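Local atomic coordinates of esterase E25 (Uncultured bacterium, PDB entry 4Q05), a protein that hydrolyses esters as a dimeric bacterial enzyme of the GTSAG-motif subfamily of the hormone-sensitive lipase family, built on an alpha/beta hydrolase fold. Residues H135-E147 and V164-P176. Residues are numbered along the deposited sequence; the frame is centred on the assembly and turned at random.
Sequences HTHGGAFVLNGGE and VLSIDYRMPPSHP
The imidazole of His137 and the phenol ring of Tyr169 form an offset stack, centroids 4.2 Å apart and planes only 14° from parallel. Asn144 O sits over the centre of the opposite imidazole face, and Met171 SD lies at the ring's edge, near its plane. Both rings leave their backbones in the cramped setting between N and carbonyl carbon (chi1 66° for His137), which lets them overlap. ND1 and NE2 hold the imidazole: in the ring plane, His137 ND1 donates to a lone pair of Gly138 O at 2.8 Å, nearly straight at 171°. His137 NE2 lies 2.7 Å from a water that donates to Asp168 OD1 and to Tyr169 O. Tyr169 OH gives a 2.6 Å bond to His137 O, tying the phenol to the histidine's main chain. With an alanine at His137, Tyr169 would probably lose its stacking partner, and the water between Asp168 and Tyr169 its imidazole contact. Gly146 N reaches Asp168 OD1 at 2.9 Å from above the carboxylate plane, while OD2 bonds Ser115. The thioether of Met171, bent at its last torsion, tucks SD against Leu143 O and brings CE to 3.4 Å from Gly145 CA. Behind the loops the strands pair in parallel: His135 N bonds Leu165 O, and Ile167 N bonds His135 O. A second water links His137 N, Ser166 OG and Ile167 O where they part. The HGG sequence at 137-139 matches the oxyanion-hole motif of hormone-sensitive lipases, consistent with Gly139 lying beside Ser206 of the probable nucleophile elbow. Strands 132-136 and 164-168 are neighbours in the central sheet, joined through helix 151-160 in a beta-alpha-beta unit; that helix packs on His135 and Val164, helix 179-194 on Ile167 and Tyr169, and helices 77-88 and 262-271 on Val142.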
loop_
_atom_site.group_PDB
_atom_site.type_symbol
_atom_site.label_atom_id
_atom_site.label_comp_id
_atom_site.label_asym_id
_atom_site.label_seq_id
_atom_site.Cartn_x
_atom_site.Cartn_y
_atom_site.Cartn_z
ATOM N N HIS A 135 23.496 -2.749 3.727
ATOM C CA HIS A 135 22.675 -2.039 2.759
ATOM C C HIS A 135 23.094 -2.380 1.339
ATOM O O HIS A 135 24.285 -2.454 1.034
ATOM C CB HIS A 135 22.781 -0.538 3.003
ATOM C CG HIS A 135 22.305 0.286 1.855
ATOM N ND1 HIS A 135 20.974 0.373 1.505
ATOM C CD2 HIS A 135 22.981 1.056 0.969
ATOM C CE1 HIS A 135 20.851 1.160 0.449
ATOM N NE2 HIS A 135 22.054 1.582 0.100
ATOM N N THR A 136 22.112 -2.607 0.474
ATOM C CA THR A 136 22.384 -2.902 -0.925
ATOM C C THR A 136 21.695 -1.825 -1.746
ATOM O O THR A 136 20.467 -1.735 -1.755
ATOM C CB THR A 136 21.836 -4.278 -1.322
ATOM O OG1 THR A 136 20.457 -4.358 -0.961
ATOM C CG2 THR A 136 22.591 -5.372 -0.570
ATOM N N HIS A 137 22.493 -0.991 -2.407
ATOM C CA HIS A 137 21.972 0.221 -3.024
ATOM C C HIS A 137 21.019 -0.065 -4.185
ATOM O O HIS A 137 21.049 -1.141 -4.778
ATOM C CB HIS A 137 23.121 1.139 -3.471
ATOM C CG HIS A 137 23.964 0.575 -4.578
ATOM N ND1 HIS A 137 23.521 0.481 -5.882
ATOM C CD2 HIS A 137 25.227 0.080 -4.575
ATOM C CE1 HIS A 137 24.478 -0.038 -6.635
ATOM N NE2 HIS A 137 25.525 -0.282 -5.868
ATOM N N GLY A 138 20.160 0.905 -4.475
ATOM C CA GLY A 138 19.226 0.817 -5.582
ATOM C C GLY A 138 19.838 1.307 -6.877
ATOM O O GLY A 138 21.053 1.276 -7.063
ATOM N N GLY A 139 18.989 1.803 -7.769
ATOM C CA GLY A 139 19.408 2.030 -9.135
ATOM C C GLY A 139 19.042 0.765 -9.880
ATOM O O GLY A 139 18.912 -0.307 -9.272
ATOM N N ALA A 140 18.882 0.875 -11.171
ATOM C CA ALA A 140 18.492 -0.238 -11.952
ATOM C C ALA A 140 19.690 -1.040 -12.420
ATOM O O ALA A 140 20.024 -1.032 -13.577
ATOM C CB ALA A 140 17.668 0.205 -13.121
ATOM N N PHE A 141 20.313 -1.707 -11.474
ATOM C CA PHE A 141 21.262 -2.763 -11.720
ATOM C C PHE A 141 22.643 -2.369 -12.234
ATOM O O PHE A 141 23.532 -3.160 -12.208
ATOM C CB PHE A 141 20.668 -3.810 -12.663
ATOM C CG PHE A 141 19.369 -4.372 -12.181
ATOM C CD1 PHE A 141 19.355 -5.308 -11.201
ATOM C CD2 PHE A 141 18.176 -3.914 -12.668
ATOM C CE1 PHE A 141 18.177 -5.796 -10.727
ATOM C CE2 PHE A 141 16.996 -4.399 -12.185
ATOM C CZ PHE A 141 17.002 -5.340 -11.222
ATOM N N VAL A 142 22.793 -1.144 -12.677
ATOM C CA VAL A 142 24.057 -0.708 -13.219
ATOM C C VAL A 142 24.439 0.652 -12.655
ATOM O O VAL A 142 25.494 1.136 -12.929
ATOM C CB VAL A 142 24.053 -0.594 -14.744
ATOM C CG1 VAL A 142 23.758 -1.916 -15.376
ATOM C CG2 VAL A 142 23.027 0.399 -15.192
ATOM N N LEU A 143 23.550 1.245 -11.882
ATOM C CA LEU A 143 23.721 2.598 -11.375
ATOM C C LEU A 143 24.204 2.616 -9.932
ATOM O O LEU A 143 24.139 1.612 -9.230
ATOM C CB LEU A 143 22.411 3.384 -11.492
ATOM C CG LEU A 143 21.862 3.524 -12.917
ATOM C CD1 LEU A 143 20.518 4.258 -12.935
ATOM C CD2 LEU A 143 22.883 4.213 -13.844
ATOM N N ASN A 144 24.690 3.774 -9.507
ATOM C CA ASN A 144 25.080 4.020 -8.124
ATOM C C ASN A 144 26.246 3.191 -7.615
ATOM O O ASN A 144 26.294 2.840 -6.443
ATOM C CB ASN A 144 23.875 3.878 -7.191
ATOM C CG ASN A 144 22.733 4.819 -7.571
ATOM O OD1 ASN A 144 22.952 5.981 -7.904
ATOM N ND2 ASN A 144 21.522 4.308 -7.539
ATOM N N GLY A 145 27.191 2.894 -8.500
ATOM C CA GLY A 145 28.420 2.239 -8.108
ATOM C C GLY A 145 29.242 3.185 -7.253
ATOM O O GLY A 145 29.053 4.407 -7.291
ATOM N N GLY A 146 30.144 2.625 -6.461
ATOM C CA GLY A 146 31.018 3.449 -5.655
ATOM C C GLY A 146 30.269 4.276 -4.634
ATOM O O GLY A 146 29.211 3.882 -4.121
ATOM N N GLU A 147 30.824 5.440 -4.335
ATOM C CA GLU A 147 30.324 6.246 -3.245
ATOM C C GLU A 147 28.942 6.797 -3.580
ATOM O O GLU A 147 28.182 7.177 -2.692
ATOM C CB GLU A 147 31.313 7.371 -2.943
ATOM C CG GLU A 147 31.095 8.018 -1.601
ATOM C CD GLU A 147 32.139 9.069 -1.299
ATOM O OE1 GLU A 147 31.925 9.859 -0.357
ATOM O OE2 GLU A 147 33.166 9.099 -2.008
ATOM N N VAL A 164 25.445 1.338 9.293
ATOM C CA VAL A 164 25.189 0.720 8.018
ATOM C C VAL A 164 26.499 0.314 7.361
ATOM O O VAL A 164 27.495 1.029 7.427
ATOM C CB VAL A 164 24.459 1.686 7.076
ATOM C CG1 VAL A 164 24.257 1.037 5.724
ATOM C CG2 VAL A 164 23.126 2.103 7.691
ATOM N N LEU A 165 26.486 -0.854 6.743
ATOM C CA LEU A 165 27.576 -1.295 5.898
ATOM C C LEU A 165 26.999 -1.406 4.487
ATOM O O LEU A 165 26.178 -2.282 4.210
ATOM C CB LEU A 165 28.099 -2.651 6.378
ATOM C CG LEU A 165 29.184 -3.306 5.508
ATOM C CD1 LEU A 165 30.449 -2.462 5.523
ATOM C CD2 LEU A 165 29.477 -4.713 6.005
ATOM N N SER A 166 27.397 -0.500 3.601
ATOM C CA SER A 166 26.839 -0.503 2.255
ATOM C C SER A 166 27.744 -1.262 1.308
ATOM O O SER A 166 28.937 -0.990 1.223
ATOM C CB SER A 166 26.602 0.919 1.739
ATOM O OG SER A 166 25.815 0.887 0.557
ATOM N N ILE A 167 27.168 -2.225 0.601
ATOM C CA ILE A 167 27.952 -3.056 -0.292
ATOM C C ILE A 167 28.025 -2.482 -1.708
ATOM O O ILE A 167 27.023 -2.346 -2.395
ATOM C CB ILE A 167 27.400 -4.481 -0.349
ATOM C CG1 ILE A 167 27.270 -5.025 1.082
ATOM C CG2 ILE A 167 28.290 -5.340 -1.258
ATOM C CD1 ILE A 167 26.665 -6.405 1.178
ATOM N N ASP A 168 29.236 -2.152 -2.127
ATOM C CA ASP A 168 29.480 -1.604 -3.446
ATOM C C ASP A 168 29.765 -2.785 -4.376
ATOM O O ASP A 168 30.897 -3.028 -4.796
ATOM C CB ASP A 168 30.662 -0.645 -3.357
ATOM C CG ASP A 168 31.097 -0.120 -4.699
ATOM O OD1 ASP A 168 30.315 -0.174 -5.671
ATOM O OD2 ASP A 168 32.238 0.360 -4.774
ATOM N N TYR A 169 28.714 -3.532 -4.675
ATOM C CA TYR A 169 28.847 -4.770 -5.413
ATOM C C TYR A 169 29.171 -4.501 -6.865
ATOM O O TYR A 169 28.796 -3.462 -7.415
ATOM C CB TYR A 169 27.560 -5.592 -5.302
ATOM C CG TYR A 169 26.290 -4.785 -5.506
ATOM C CD1 TYR A 169 25.814 -4.517 -6.782
ATOM C CD2 TYR A 169 25.570 -4.295 -4.420
ATOM C CE1 TYR A 169 24.650 -3.788 -6.981
ATOM C CE2 TYR A 169 24.395 -3.558 -4.606
ATOM C CZ TYR A 169 23.945 -3.313 -5.894
ATOM O OH TYR A 169 22.784 -2.605 -6.096
ATOM N N ARG A 170 29.863 -5.448 -7.483
ATOM C CA ARG A 170 30.253 -5.322 -8.881
ATOM C C ARG A 170 29.017 -5.424 -9.763
ATOM O O ARG A 170 28.148 -6.271 -9.528
ATOM C CB ARG A 170 31.264 -6.423 -9.257
ATOM C CG ARG A 170 32.669 -6.260 -8.663
ATOM C CD ARG A 170 33.518 -7.536 -8.870
ATOM N NE ARG A 170 32.888 -8.689 -8.233
ATOM C CZ ARG A 170 32.878 -9.929 -8.721
ATOM N NH1 ARG A 170 33.479 -10.206 -9.872
ATOM N NH2 ARG A 170 32.259 -10.898 -8.048
ATOM N N MET A 171 28.949 -4.579 -10.786
ATOM C CA MET A 171 27.769 -4.499 -11.630
ATOM C C MET A 171 28.106 -4.638 -13.110
ATOM O O MET A 171 29.229 -4.368 -13.522
ATOM C CB MET A 171 27.077 -3.145 -11.419
ATOM C CG MET A 171 26.410 -2.963 -10.063
ATOM S SD MET A 171 25.608 -1.332 -9.969
ATOM C CE MET A 171 27.046 -0.259 -9.973
ATOM N N PRO A 172 27.119 -5.035 -13.925
ATOM C CA PRO A 172 27.302 -4.938 -15.376
ATOM C C PRO A 172 27.496 -3.468 -15.744
ATOM O O PRO A 172 27.081 -2.592 -14.970
ATOM C CB PRO A 172 25.967 -5.442 -15.941
ATOM C CG PRO A 172 25.291 -6.156 -14.817
ATOM C CD PRO A 172 25.774 -5.501 -13.555
ATOM N N PRO A 173 28.073 -3.186 -16.926
ATOM C CA PRO A 173 28.475 -4.145 -17.965
ATOM C C PRO A 173 29.827 -4.807 -17.704
ATOM O O PRO A 173 30.078 -5.873 -18.261
ATOM C CB PRO A 173 28.588 -3.262 -19.213
ATOM C CG PRO A 173 29.014 -1.945 -18.684
ATOM C CD PRO A 173 28.213 -1.795 -17.400
ATOM N N SER A 174 30.677 -4.188 -16.890
ATOM C CA SER A 174 32.028 -4.701 -16.656
ATOM C C SER A 174 31.998 -6.036 -15.932
ATOM O O SER A 174 32.835 -6.898 -16.184
ATOM C CB SER A 174 32.861 -3.700 -15.845
ATOM O OG SER A 174 32.940 -2.434 -16.488
ATOM N N HIS A 175 31.043 -6.199 -15.016
ATOM C CA HIS A 175 30.932 -7.430 -14.234
ATOM C C HIS A 175 29.536 -7.998 -14.326
ATOM O O HIS A 175 28.656 -7.662 -13.516
ATOM C CB HIS A 175 31.313 -7.198 -12.764
ATOM C CG HIS A 175 32.577 -6.417 -12.592
ATOM N ND1 HIS A 175 33.825 -7.006 -12.594
ATOM C CD2 HIS A 175 32.787 -5.089 -12.433
ATOM C CE1 HIS A 175 34.747 -6.073 -12.428
ATOM N NE2 HIS A 175 34.144 -4.901 -12.327
ATOM N N PRO A 176 29.324 -8.873 -15.314
ATOM C CA PRO A 176 27.998 -9.444 -15.554
ATOM C C PRO A 176 27.509 -10.190 -14.330
ATOM O O PRO A 176 28.318 -10.695 -13.542
ATOM C CB PRO A 176 28.249 -10.419 -16.709
ATOM C CG PRO A 176 29.441 -9.855 -17.424
ATOM C CD PRO A 176 30.306 -9.284 -16.335
HETATM O O HOH W 1 25.073 -0.673 -1.530
HETATM O O HOH W 2 27.968 -1.073 -6.559
HETATM O O HOH W 3 21.216 -2.603 -8.412
HETATM O O HOH W 4 27.830 -0.279 -13.815
#